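Local atomic coordinates of acyl-CoA dehydrogenase FadE3 (Mycobacterium smegmatis, PDB entry 4IV6), a protein that belongs to the acyl-CoA dehydrogenase family of flavoproteins and, as a four-chain assembly, binds dihydroflavine-adenine dinucleotide at sites shared between subunits. Residues A142-G146 against D147-I151; L201-L204 against G205-G208; D263-R266 against Y267-R271; E366-N369 against E370-R373. All blocks are in the same frame, centred on the assembly; numbering follows the deposited sequence.

Contact 1 of 4, residues A142-G146 against D147-I151; sequences ARRDG and DDYVI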
loop_
_atom_site.group_PDB
_atom_site.type_symbol
_atom_site.label_atom_id
_atom_site.label_comp_id
_atom_site.label_asym_id
_atom_site.label_seq_id
_atom_site.Cartn_x
_atom_site.Cartn_y
_atom_site.Cartn_z
ATOM N N ALA B 142 12.540 -38.057 20.438
ATOM C CA ALA B 142 12.065 -38.809 21.568
ATOM C C ALA B 142 12.174 -40.278 21.213
ATOM O O ALA B 142 11.475 -40.768 20.326
ATOM C CB ALA B 142 10.644 -38.427 21.881
ATOM N N ARG B 143 13.074 -40.967 21.891
ATOM C CA ARG B 143 13.389 -42.345 21.551
ATOM C C ARG B 143 12.889 -43.291 22.638
ATOM O O ARG B 143 13.117 -43.078 23.828
ATOM C CB ARG B 143 14.891 -42.459 21.310
ATOM C CG ARG B 143 15.566 -43.701 21.831
ATOM C CD ARG B 143 17.055 -43.601 21.545
ATOM N NE ARG B 143 17.463 -44.430 20.417
ATOM C CZ ARG B 143 18.323 -45.428 20.525
ATOM N NH1 ARG B 143 18.659 -46.139 19.456
ATOM N NH2 ARG B 143 18.848 -45.691 21.715
ATOM N N ARG B 144 12.178 -44.330 22.212
ATOM C CA ARG B 144 11.615 -45.270 23.154
ATOM C C ARG B 144 12.728 -46.064 23.841
ATOM O O ARG B 144 13.691 -46.481 23.208
ATOM C CB ARG B 144 10.635 -46.208 22.458
ATOM C CG ARG B 144 9.590 -46.746 23.403
ATOM C CD ARG B 144 9.056 -48.067 22.945
ATOM N NE ARG B 144 7.776 -48.365 23.578
ATOM C CZ ARG B 144 6.619 -47.844 23.190
ATOM N NH1 ARG B 144 5.516 -48.186 23.829
ATOM N NH2 ARG B 144 6.561 -46.963 22.182
ATOM N N ASP B 145 12.621 -46.199 25.157
ATOM C CA ASP B 145 13.504 -47.049 25.939
ATOM C C ASP B 145 12.632 -47.643 27.038
ATOM O O ASP B 145 12.300 -46.965 28.018
ATOM C CB ASP B 145 14.664 -46.244 26.527
ATOM C CG ASP B 145 15.503 -47.046 27.503
ATOM O OD1 ASP B 145 15.569 -48.257 27.362
ATOM O OD2 ASP B 145 16.101 -46.475 28.421
ATOM N N GLY B 146 12.224 -48.897 26.846
ATOM C CA GLY B 146 11.320 -49.565 27.773
ATOM C C GLY B 146 9.973 -48.883 27.704
ATOM O O GLY B 146 9.416 -48.713 26.624
ATOM N N ASP B 147 9.460 -48.446 28.843
ATOM C CA ASP B 147 8.195 -47.737 28.865
ATOM C C ASP B 147 8.350 -46.252 29.029
ATOM O O ASP B 147 7.410 -45.591 29.451
ATOM C CB ASP B 147 7.296 -48.281 29.958
ATOM C CG ASP B 147 6.995 -49.760 29.769
ATOM O OD1 ASP B 147 6.689 -50.191 28.627
ATOM O OD2 ASP B 147 7.083 -50.479 30.774
ATOM N N ASP B 148 9.528 -45.733 28.667
ATOM C CA ASP B 148 9.776 -44.298 28.595
ATOM C C ASP B 148 10.099 -43.856 27.176
ATOM O O ASP B 148 10.585 -44.629 26.359
ATOM C CB ASP B 148 10.980 -43.877 29.463
ATOM C CG ASP B 148 10.706 -43.953 30.955
ATOM O OD1 ASP B 148 9.538 -43.734 31.424
ATOM O OD2 ASP B 148 11.713 -44.206 31.669
ATOM N N TYR B 149 9.839 -42.586 26.914
ATOM C CA TYR B 149 10.538 -41.863 25.866
ATOM C C TYR B 149 11.703 -41.123 26.522
ATOM O O TYR B 149 11.557 -40.587 27.619
ATOM C CB TYR B 149 9.630 -40.858 25.164
ATOM C CG TYR B 149 8.574 -41.463 24.265
ATOM C CD1 TYR B 149 8.906 -42.085 23.073
ATOM C CD2 TYR B 149 7.231 -41.352 24.587
ATOM C CE1 TYR B 149 7.916 -42.593 22.229
ATOM C CE2 TYR B 149 6.247 -41.864 23.759
ATOM C CZ TYR B 149 6.591 -42.477 22.584
ATOM O OH TYR B 149 5.571 -42.970 21.788
ATOM N N VAL B 150 12.840 -41.125 25.838
ATOM C CA VAL B 150 13.980 -40.326 26.191
ATOM C C VAL B 150 14.077 -39.181 25.204
ATOM O O VAL B 150 14.295 -39.395 24.009
ATOM C CB VAL B 150 15.286 -41.116 26.148
ATOM C CG1 VAL B 150 16.416 -40.242 26.670
ATOM C CG2 VAL B 150 15.157 -42.396 26.978
ATOM N N ILE B 151 13.931 -37.970 25.739
ATOM C CA ILE B 151 13.899 -36.744 24.943
ATOM C C ILE B 151 15.232 -36.000 25.002
ATOM O O ILE B 151 15.761 -35.707 26.101
ATOM C CB ILE B 151 12.773 -35.801 25.431
ATOM C CG1 ILE B 151 11.422 -36.527 25.503
ATOM C CG2 ILE B 151 12.636 -34.592 24.533
ATOM C CD1 ILE B 151 10.325 -35.728 26.194
HETATM O O HOH W 1 3.853 -44.868 22.531
#
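Residues A142-D145 pair with D148-I151 in antiparallel strands whose axes approach to 4.2 Å, with their directions 143° apart. R143 and V150 form a hydrogen-bonded pair, R143 N to V150 O at 2.9 Å and V150 N to R143 O at 2.8 Å. This is a beta hairpin of the middle domain, closed by a type II' turn from D145 to D148. Next to the turn the D145-D148 pair repeats the pattern, D145 N to D148 O and D148 N to D145 O. G146 takes the positive phi of the turn. A142, R144, Y149 and I151 share one face of the hairpin. There A142 CB lies 4.2 Å from Y149 CB, and L187 of strand 184-190 packs on both side chains. The other face carries D145 CB against V150 CG2 at 3.9 Å; the carboxylate of D145 makes a salt bridge with R220. CG of Y149 stands beside its backbone N (chi1 -72°), which sets the edge of the ring against the R143 carbonyl carbon and carries OH toward the guanidinium of R144, with the two planes 69° apart. OH is hydrogen-bonded to E231, to which R144 also makes a long, weak ion pair. One water donates to Y149 OH at 2.7 Å and accepts a weak bond from R144 NH2 at 3.4 Å.

Contact 2 of 4, residues L201-L204 against G205-G208; sequences LPKL and GYKG
G205 turns its carbonyl back on K203, with G205 O 3.2 Å from K203 CB and close to the methylenes farther along the lysine chain. Having no side chain, G205 meets the lysine through its backbone alone. Y206 follows in a left-handed helical conformation; its carbonyl and its ring meet the same ammonium. K203 NZ donates to Y206 O at 2.9 Å, tilted 27° from the carbonyl plane, and also sits over one face of the ring, 4.2 Å from its centroid. This is a cation-pi contact, offset toward the CG and CD2 side of the ring. It lies in the loop between strands 195-200 and 211-216 of the middle domain, where K203 and Y206 belong to the flavin pocket. The lysine reaches both groups because its chain bends at the third torsion (chi3 -88°). NZ is gripped further by V209 O, while Y346 of the second subunit packs on both K203 and Y206. The Y206 backbone N is held by D358. K207 comes next, its CD only brushing K203 O at 4.4 Å; its ammonium leads off to the carbonyl oxygens of E34 and H35.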
loop_
_atom_site.group_PDB
_atom_site.type_symbol
_atom_site.label_atom_id
_atom_site.label_comp_id
_atom_site.label_asym_id
_atom_site.label_seq_id
_atom_site.Cartn_x
_atom_site.Cartn_y
_atom_site.Cartn_z
ATOM N N LEU B 201 13.548 -14.692 26.975
ATOM C CA LEU B 201 14.157 -14.030 25.846
ATOM C C LEU B 201 13.698 -12.560 25.801
ATOM O O LEU B 201 12.525 -12.296 25.858
ATOM C CB LEU B 201 13.815 -14.800 24.574
ATOM C CG LEU B 201 14.230 -16.285 24.617
ATOM C CD1 LEU B 201 13.676 -17.048 23.431
ATOM C CD2 LEU B 201 15.737 -16.467 24.686
ATOM N N PRO B 202 14.623 -11.599 25.720
ATOM C CA PRO B 202 14.164 -10.213 25.700
ATOM C C PRO B 202 13.528 -9.800 24.365
ATOM O O PRO B 202 14.041 -10.135 23.277
ATOM C CB PRO B 202 15.419 -9.406 26.016
ATOM C CG PRO B 202 16.530 -10.277 25.604
ATOM C CD PRO B 202 16.080 -11.692 25.898
ATOM N N LYS B 203 12.399 -9.101 24.476
ATOM C CA LYS B 203 11.441 -8.912 23.368
ATOM C C LYS B 203 11.076 -7.434 23.178
ATOM O O LYS B 203 11.061 -6.666 24.129
ATOM C CB LYS B 203 10.108 -9.612 23.698
ATOM C CG LYS B 203 10.154 -11.072 23.880
ATOM C CD LYS B 203 8.780 -11.658 24.107
ATOM C CE LYS B 203 8.399 -11.651 25.587
ATOM N NZ LYS B 203 7.194 -12.509 25.742
ATOM N N LEU B 204 10.666 -7.079 21.960
ATOM C CA LEU B 204 10.202 -5.730 21.627
ATOM C C LEU B 204 8.888 -5.369 22.338
ATOM O O LEU B 204 8.702 -4.235 22.786
ATOM C CB LEU B 204 10.000 -5.635 20.116
ATOM C CG LEU B 204 9.290 -4.420 19.570
ATOM C CD1 LEU B 204 10.058 -3.149 19.879
ATOM C CD2 LEU B 204 9.118 -4.598 18.075
ATOM N N GLY B 205 7.981 -6.341 22.391
ATOM C CA GLY B 205 6.664 -6.200 23.046
ATOM C C GLY B 205 6.264 -7.557 23.622
ATOM O O GLY B 205 7.130 -8.393 23.912
ATOM N N TYR B 206 4.963 -7.758 23.835
ATOM C CA TYR B 206 4.479 -8.995 24.434
ATOM C C TYR B 206 5.130 -9.148 25.804
ATOM O O TYR B 206 5.508 -10.234 26.185
ATOM C CB TYR B 206 4.848 -10.194 23.537
ATOM C CG TYR B 206 4.075 -11.495 23.760
ATOM C CD1 TYR B 206 3.104 -11.634 24.768
ATOM C CD2 TYR B 206 4.326 -12.590 22.971
ATOM C CE1 TYR B 206 2.438 -12.851 24.962
ATOM C CE2 TYR B 206 3.662 -13.791 23.139
ATOM C CZ TYR B 206 2.715 -13.918 24.116
ATOM O OH TYR B 206 2.058 -15.126 24.255
ATOM N N LYS B 207 5.265 -8.052 26.529
ATOM C CA LYS B 207 5.992 -8.074 27.795
ATOM C C LYS B 207 5.141 -8.645 28.947
ATOM O O LYS B 207 3.948 -8.849 28.802
ATOM C CB LYS B 207 6.553 -6.677 28.087
ATOM C CG LYS B 207 7.789 -6.427 27.202
ATOM C CD LYS B 207 8.396 -5.046 27.264
ATOM C CE LYS B 207 9.276 -4.893 28.479
ATOM N NZ LYS B 207 9.544 -3.446 28.772
ATOM N N GLY B 208 5.768 -8.939 30.069
ATOM C CA GLY B 208 5.041 -9.569 31.196
ATOM C C GLY B 208 4.996 -11.091 31.107
ATOM O O GLY B 208 5.340 -11.779 32.080
#

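Contact 3 of 4, residues D263-R266 against Y267-R271; sequences DALR and YSQER. With FDA (dihydroflavine-adenine dinucleotide), chain C.
The guanidinium of R266 presents its edge to E270: OE1 lies within 1° of the guanidinium plane, and the salt bridge from NH1 to it is 3.1 Å long. The carboxylate is turned 45° against the guanidinium, and NH1 meets OE1 from above the carboxylate plane. Y267 N and D263 O lie over the R266 plane. The Y267 ring carries R271 CB over one face, offset toward the rim, and stacks with H341. R266 bends at chi3 (51°), which folds its tip back across E270, whose OE2 touches the R266 methylenes. R266 NH2 makes a weak 3.3 Å salt bridge to D263 OD1, while D263 OD2 is hydrogen-bonded to Y355; this completes a network on the exposed side of the last turns of helix 234-270. As the helix ends, side chains supplement its backbone bonds. L265 O accepts from S268 OG at 2.8 Å and from Q269 NE2 at 2.9 Å, the two donors coming from opposite faces of the carbonyl plane, whereas Q269 N reaches it only weakly. R271, the first residue to leave helical angles, turns its guanidinium edge to the dinucleotide: NE donates to O1A at 2.8 Å and NH2 to O2P at 2.9 Å, one oxygen on each phosphate. R271 NH1 bonds P129 O of the second subunit.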
loop_
_atom_site.group_PDB
_atom_site.type_symbol
_atom_site.label_atom_id
_atom_site.label_comp_id
_atom_site.label_asym_id
_atom_site.label_seq_id
_atom_site.Cartn_x
_atom_site.Cartn_y
_atom_site.Cartn_z
ATOM N N ASP B 263 -8.091 4.942 20.849
ATOM C CA ASP B 263 -7.242 6.023 21.335
ATOM C C ASP B 263 -7.093 7.122 20.292
ATOM O O ASP B 263 -7.158 8.300 20.606
ATOM C CB ASP B 263 -5.850 5.524 21.743
ATOM C CG ASP B 263 -5.850 4.775 23.065
ATOM O OD1 ASP B 263 -6.946 4.615 23.679
ATOM O OD2 ASP B 263 -4.748 4.316 23.489
ATOM N N ALA B 264 -6.881 6.732 19.043
ATOM C CA ALA B 264 -6.727 7.683 17.960
ATOM C C ALA B 264 -8.006 8.511 17.746
ATOM O O ALA B 264 -7.953 9.720 17.596
ATOM C CB ALA B 264 -6.356 6.950 16.695
ATOM N N LEU B 265 -9.152 7.853 17.759
ATOM C CA LEU B 265 -10.424 8.553 17.547
ATOM C C LEU B 265 -10.723 9.517 18.670
ATOM O O LEU B 265 -11.113 10.655 18.421
ATOM C CB LEU B 265 -11.556 7.549 17.438
ATOM C CG LEU B 265 -12.951 8.119 17.200
ATOM C CD1 LEU B 265 -13.017 8.955 15.936
ATOM C CD2 LEU B 265 -13.920 6.948 17.095
ATOM N N ARG B 266 -10.511 9.071 19.903
ATOM C CA ARG B 266 -10.665 9.938 21.052
ATOM C C ARG B 266 -9.703 11.112 20.986
ATOM O O ARG B 266 -10.112 12.262 21.126
ATOM C CB ARG B 266 -10.440 9.189 22.360
ATOM C CG ARG B 266 -10.411 10.110 23.575
ATOM C CD ARG B 266 -10.256 9.354 24.907
ATOM N NE ARG B 266 -9.128 8.406 24.870
ATOM C CZ ARG B 266 -7.828 8.733 24.773
ATOM N NH1 ARG B 266 -7.403 10.012 24.712
ATOM N NH2 ARG B 266 -6.926 7.764 24.753
ATOM N N TYR B 267 -8.414 10.835 20.789
ATOM C CA TYR B 267 -7.447 11.928 20.726
ATOM C C TYR B 267 -7.813 12.952 19.648
ATOM O O TYR B 267 -7.632 14.133 19.859
ATOM C CB TYR B 267 -6.037 11.412 20.445
ATOM C CG TYR B 267 -4.974 12.452 20.636
ATOM C CD1 TYR B 267 -4.593 12.869 21.919
ATOM C CD2 TYR B 267 -4.338 13.025 19.543
ATOM C CE1 TYR B 267 -3.601 13.845 22.108
ATOM C CE2 TYR B 267 -3.344 13.985 19.707
ATOM C CZ TYR B 267 -2.982 14.408 20.985
ATOM O OH TYR B 267 -1.975 15.355 21.112
ATOM N N SER B 268 -8.323 12.493 18.514
ATOM C CA SER B 268 -8.633 13.363 17.365
ATOM C C SER B 268 -9.779 14.347 17.632
ATOM O O SER B 268 -9.962 15.341 16.910
ATOM C CB SER B 268 -8.984 12.540 16.129
ATOM O OG SER B 268 -10.330 12.091 16.159
ATOM N N GLN B 269 -10.532 14.065 18.688
ATOM C CA GLN B 269 -11.561 14.956 19.159
ATOM C C GLN B 269 -11.057 15.880 20.287
ATOM O O GLN B 269 -11.582 16.945 20.460
ATOM C CB GLN B 269 -12.749 14.129 19.654
ATOM C CG GLN B 269 -13.437 13.380 18.533
ATOM C CD GLN B 269 -14.362 12.305 19.073
ATOM O OE1 GLN B 269 -15.491 12.584 19.487
ATOM N NE2 GLN B 269 -13.869 11.086 19.121
ATOM N N GLU B 270 -10.039 15.460 21.032
ATOM C CA GLU B 270 -9.523 16.235 22.141
ATOM C C GLU B 270 -8.509 17.271 21.662
ATOM O O GLU B 270 -8.529 18.367 22.109
ATOM C CB GLU B 270 -8.882 15.323 23.183
ATOM C CG GLU B 270 -9.892 14.435 23.892
ATOM C CD GLU B 270 -9.240 13.369 24.768
ATOM O OE1 GLU B 270 -8.024 13.083 24.606
ATOM O OE2 GLU B 270 -9.958 12.779 25.613
ATOM N N ARG B 271 -7.615 16.896 20.763
ATOM C CA ARG B 271 -6.584 17.768 20.257
ATOM C C ARG B 271 -7.144 18.626 19.132
ATOM O O ARG B 271 -7.836 18.098 18.235
ATOM C CB ARG B 271 -5.431 16.916 19.712
ATOM C CG ARG B 271 -4.239 17.691 19.184
ATOM C CD ARG B 271 -3.547 18.522 20.258
ATOM N NE ARG B 271 -2.175 18.842 19.878
ATOM C CZ ARG B 271 -1.269 19.364 20.698
ATOM N NH1 ARG B 271 -1.570 19.673 21.951
ATOM N NH2 ARG B 271 -0.044 19.577 20.265
HETATM P PA FDA C . -0.239 18.230 16.164
HETATM O O1A FDA C . -1.004 18.226 17.448
HETATM O O2A FDA C . 0.056 19.490 15.385
HETATM O O5B FDA C . -0.956 17.232 15.142
HETATM C C5B FDA C . -1.581 16.011 15.562
HETATM C C4B FDA C . -2.020 15.243 14.315
HETATM O O4B FDA C . -2.874 16.096 13.536
HETATM C C3B FDA C . -0.850 14.882 13.414
HETATM O O3B FDA C . -1.216 13.725 12.696
HETATM C C2B FDA C . -0.803 16.064 12.453
HETATM O O2B FDA C . -0.160 15.779 11.232
HETATM C C1B FDA C . -2.270 16.345 12.279
HETATM N N9A FDA C . -2.525 17.726 11.910
HETATM C C8A FDA C . -2.396 18.799 12.706
HETATM N N7A FDA C . -2.745 19.901 12.021
HETATM C C5A FDA C . -3.113 19.526 10.754
HETATM C C6A FDA C . -3.551 20.203 9.521
HETATM N N6A FDA C . -3.699 21.557 9.489
HETATM N N1A FDA C . -3.806 19.422 8.442
HETATM C C2A FDA C . -3.657 18.085 8.468
HETATM N N3A FDA C . -3.237 17.398 9.560
HETATM C C4A FDA C . -2.958 18.079 10.696
HETATM N N1 FDA C . 10.269 20.275 18.017
HETATM C C2 FDA C . 11.123 21.293 18.215
HETATM O O2 FDA C . 10.699 22.477 18.138
HETATM N N3 FDA C . 12.414 21.060 18.460
HETATM C C4 FDA C . 12.928 19.830 18.566
HETATM O O4 FDA C . 14.113 19.680 18.813
HETATM C C4X FDA C . 12.081 18.669 18.367
HETATM N N5 FDA C . 12.497 17.394 18.451
HETATM C C5X FDA C . 11.566 16.420 18.685
HETATM C C6 FDA C . 11.935 15.177 19.214
HETATM C C7 FDA C . 11.008 14.186 19.424
HETATM C C7M FDA C . 11.416 12.868 20.014
HETATM C C8 FDA C . 9.672 14.420 19.109
HETATM C C8M FDA C . 8.599 13.403 19.282
HETATM C C9 FDA C . 9.293 15.619 18.572
HETATM C C9A FDA C . 10.215 16.640 18.377
HETATM N N10 FDA C . 9.786 17.904 17.858
HETATM C C10 FDA C . 10.665 18.985 18.075
HETATM C "C1'" FDA C . 8.359 18.244 17.935
HETATM C "C2'" FDA C . 7.748 17.839 16.611
HETATM O "O2'" FDA C . 8.244 18.647 15.534
HETATM C "C3'" FDA C . 6.227 17.888 16.784
HETATM O "O3'" FDA C . 5.798 16.690 17.481
HETATM C "C4'" FDA C . 5.538 17.976 15.447
HETATM O "O4'" FDA C . 5.630 19.326 15.044
HETATM C "C5'" FDA C . 4.058 17.612 15.485
HETATM O "O5'" FDA C . 3.452 18.349 16.498
HETATM P P FDA C . 2.274 17.923 17.438
HETATM O O1P FDA C . 2.649 16.699 18.178
HETATM O O2P FDA C . 2.005 19.169 18.194
HETATM O O3P FDA C . 1.159 17.517 16.356
#

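Contact 4 of 4, residues E366-N369 against E370-R373; sequences EGTN and EIQR. With FDA (dihydroflavine-adenine dinucleotide), chain D.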
loop_
_atom_site.group_PDB
_atom_site.type_symbol
_atom_site.label_atom_id
_atom_site.label_comp_id
_atom_site.label_asym_id
_atom_site.label_seq_id
_atom_site.Cartn_x
_atom_site.Cartn_y
_atom_site.Cartn_z
ATOM N N GLU B 366 3.761 -15.750 15.444
ATOM C CA GLU B 366 2.700 -16.769 15.659
ATOM C C GLU B 366 2.491 -17.496 14.333
ATOM O O GLU B 366 1.418 -17.423 13.702
ATOM C CB GLU B 366 1.429 -16.081 16.144
ATOM C CG GLU B 366 1.548 -15.391 17.509
ATOM C CD GLU B 366 1.538 -16.362 18.691
ATOM O OE1 GLU B 366 1.358 -17.583 18.449
ATOM O OE2 GLU B 366 1.704 -15.914 19.875
ATOM N N GLY B 367 3.540 -18.211 13.908
ATOM C CA GLY B 367 3.710 -18.546 12.496
ATOM C C GLY B 367 3.870 -17.226 11.713
ATOM O O GLY B 367 3.291 -16.192 12.079
ATOM N N THR B 368 4.660 -17.221 10.648
ATOM C CA THR B 368 4.800 -15.991 9.882
ATOM C C THR B 368 3.713 -15.792 8.820
ATOM O O THR B 368 3.101 -16.730 8.319
ATOM C CB THR B 368 6.159 -15.901 9.159
ATOM O OG1 THR B 368 6.182 -16.817 8.061
ATOM C CG2 THR B 368 7.314 -16.164 10.125
ATOM N N ASN B 369 3.534 -14.545 8.417
ATOM C CA ASN B 369 2.568 -14.266 7.394
ATOM C C ASN B 369 3.000 -14.751 6.002
ATOM O O ASN B 369 2.134 -15.036 5.174
ATOM C CB ASN B 369 2.112 -12.814 7.445
ATOM C CG ASN B 369 1.038 -12.588 8.507
ATOM O OD1 ASN B 369 0.551 -13.537 9.121
ATOM N ND2 ASN B 369 0.711 -11.330 8.759
ATOM N N GLU B 370 4.312 -14.918 5.761
ATOM C CA GLU B 370 4.760 -15.529 4.507
ATOM C C GLU B 370 4.312 -17.003 4.460
ATOM O O GLU B 370 3.740 -17.461 3.462
ATOM C CB GLU B 370 6.265 -15.415 4.286
ATOM C CG GLU B 370 6.791 -13.968 4.170
ATOM C CD GLU B 370 6.794 -13.200 5.479
ATOM O OE1 GLU B 370 6.948 -13.826 6.545
ATOM O OE2 GLU B 370 6.607 -11.952 5.443
ATOM N N ILE B 371 4.521 -17.732 5.549
ATOM C CA ILE B 371 4.062 -19.116 5.591
ATOM C C ILE B 371 2.534 -19.156 5.478
ATOM O O ILE B 371 1.979 -19.995 4.777
ATOM C CB ILE B 371 4.506 -19.879 6.854
ATOM C CG1 ILE B 371 6.025 -20.005 6.886
ATOM C CG2 ILE B 371 3.833 -21.260 6.909
ATOM C CD1 ILE B 371 6.638 -20.709 5.707
ATOM N N GLN B 372 1.864 -18.248 6.165
ATOM C CA GLN B 372 0.403 -18.237 6.126
ATOM C C GLN B 372 -0.139 -18.032 4.681
ATOM O O GLN B 372 -1.125 -18.662 4.286
ATOM C CB GLN B 372 -0.115 -17.164 7.069
ATOM C CG GLN B 372 -1.615 -17.163 7.232
ATOM C CD GLN B 372 -2.125 -18.457 7.817
ATOM O OE1 GLN B 372 -2.100 -18.638 9.029
ATOM N NE2 GLN B 372 -2.599 -19.368 6.951
ATOM N N ARG B 373 0.483 -17.151 3.902
ATOM C CA ARG B 373 0.033 -16.961 2.501
ATOM C C ARG B 373 0.262 -18.211 1.685
ATOM O O ARG B 373 -0.572 -18.565 0.855
ATOM C CB ARG B 373 0.762 -15.800 1.805
ATOM C CG ARG B 373 0.428 -14.431 2.335
ATOM C CD ARG B 373 0.832 -13.325 1.368
ATOM N NE ARG B 373 0.404 -12.021 1.888
ATOM C CZ ARG B 373 1.067 -11.327 2.818
ATOM N NH1 ARG B 373 2.205 -11.770 3.328
ATOM N NH2 ARG B 373 0.584 -10.163 3.225
HETATM P PA FDA D . 12.138 -18.660 9.861
HETATM O O1A FDA D . 11.356 -19.918 9.577
HETATM O O2A FDA D . 13.622 -18.722 10.100
HETATM O O5B FDA D . 11.838 -17.624 8.677
HETATM C C5B FDA D . 12.571 -16.389 8.508
HETATM C C4B FDA D . 11.960 -15.605 7.332
HETATM O O4B FDA D . 11.900 -16.412 6.140
HETATM C C3B FDA D . 10.526 -15.200 7.596
HETATM O O3B FDA D . 10.234 -13.994 6.857
HETATM C C2B FDA D . 9.756 -16.385 7.056
HETATM O O2B FDA D . 8.401 -16.108 6.715
HETATM C C1B FDA D . 10.545 -16.663 5.799
HETATM N N9A FDA D . 10.384 -18.053 5.292
HETATM C C8A FDA D . 10.888 -19.166 5.870
HETATM N N7A FDA D . 10.596 -20.251 5.126
HETATM C C5A FDA D . 9.883 -19.815 4.060
HETATM C C6A FDA D . 9.257 -20.419 2.895
HETATM N N6A FDA D . 9.337 -21.739 2.721
HETATM N N1A FDA D . 8.596 -19.648 2.003
HETATM C C2A FDA D . 8.543 -18.315 2.161
HETATM N N3A FDA D . 9.092 -17.676 3.218
HETATM C C4A FDA D . 9.770 -18.366 4.158
HETATM N N1 FDA D . 6.642 -20.975 18.894
HETATM C C2 FDA D . 6.178 -21.989 19.619
HETATM O O2 FDA D . 6.381 -23.153 19.226
HETATM N N3 FDA D . 5.498 -21.796 20.763
HETATM C C4 FDA D . 5.241 -20.597 21.286
HETATM O O4 FDA D . 4.625 -20.476 22.379
HETATM C C4X FDA D . 5.698 -19.417 20.526
HETATM N N5 FDA D . 5.528 -18.149 20.957
HETATM C C5X FDA D . 6.321 -17.163 20.466
HETATM C C6 FDA D . 6.486 -15.953 21.149
HETATM C C7 FDA D . 7.269 -14.923 20.629
HETATM C C7M FDA D . 7.466 -13.639 21.393
HETATM C C8 FDA D . 7.896 -15.090 19.377
HETATM C C8M FDA D . 8.757 -14.033 18.727
HETATM C C9 FDA D . 7.739 -16.292 18.705
HETATM C C9A FDA D . 6.974 -17.340 19.242
HETATM N N10 FDA D . 6.872 -18.559 18.540
HETATM C C10 FDA D . 6.457 -19.685 19.284
HETATM C "C1'" FDA D . 7.863 -18.804 17.485
HETATM C "C2'" FDA D . 7.218 -18.434 16.166
HETATM O "O2'" FDA D . 6.156 -19.332 15.841
HETATM C "C3'" FDA D . 8.300 -18.443 15.085
HETATM O "O3'" FDA D . 9.075 -17.258 15.237
HETATM C "C4'" FDA D . 7.746 -18.488 13.681
HETATM O "O4'" FDA D . 7.402 -19.863 13.446
HETATM C "C5'" FDA D . 8.802 -18.089 12.633
HETATM O "O5'" FDA D . 9.972 -18.838 12.871
HETATM P P FDA D . 11.453 -18.349 12.598
HETATM O O1P FDA D . 12.274 -19.605 12.811
HETATM O O2P FDA D . 11.740 -17.146 13.429
HETATM O O3P FDA D . 11.385 -17.898 11.050
HETATM O O HOH W 2 0.116 -18.079 10.551
#
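T368 and I371 make the close-packed part of this contact, the N-cap of helix 369-383 in the C-terminal domain: I371 N donates to T368 OG1 at 3.1 Å along an almost straight line (170°). OG1 stands between the backbone N and the carbonyl carbon (chi1 72°), a position from which it faces both the first turn of the helix and the cofactor. It is hydrogen-bonded at 2.7 Å to O2B of the adenosine ribose, and O2B in turn donates to E370 OE1, also at 2.7 Å. E370 bends at its second torsion (chi2 72°), curling its carboxylate back to that ribose hydroxyl. Beyond it, I371 CD1 packs on the adenine, 3.7 Å from C5A. Behind the cap, Q372 N to T368 O (2.9 Å) and R373 N to N369 O open the regular helical bonding, and the N369 amide is buried among K323, S327 and E328. R373 keeps its guanidinium near N369 O, and its NE makes a salt bridge with D290 of the third subunit. The links before the cap are looser: G367 N reaches ribityl O2' over a long, weak 3.4 Å, and away from the cofactor one water joins Q372 OE1 (2.7 Å) to E366 O, the latter weakly. With T368 OG1 meeting both the capping N-H and O2B, and E370 OE1 accepting from O2B, the start of the helix is coupled directly to the binding of the ribose.

Overall arrangement
Contacts 2 and 4 border the same flavin pocket: their nearest atoms are about 4 Å apart, and the K203 side chain comes within about 4 Å of the dinucleotide that T368 and E370 hold by its ribose. Contact 3 serves another copy of the cofactor. Its R271 grips phosphates, while T368 and E370 of the second subunit bind the ribose of that molecule, so contacts 3 and 4 complete one site only across a subunit boundary; within one chain their centres are about 33 Å apart. Contact 1 lies far from the others, its centre about 59 Å from that of contact 3, on the opposite side of the chain's centre.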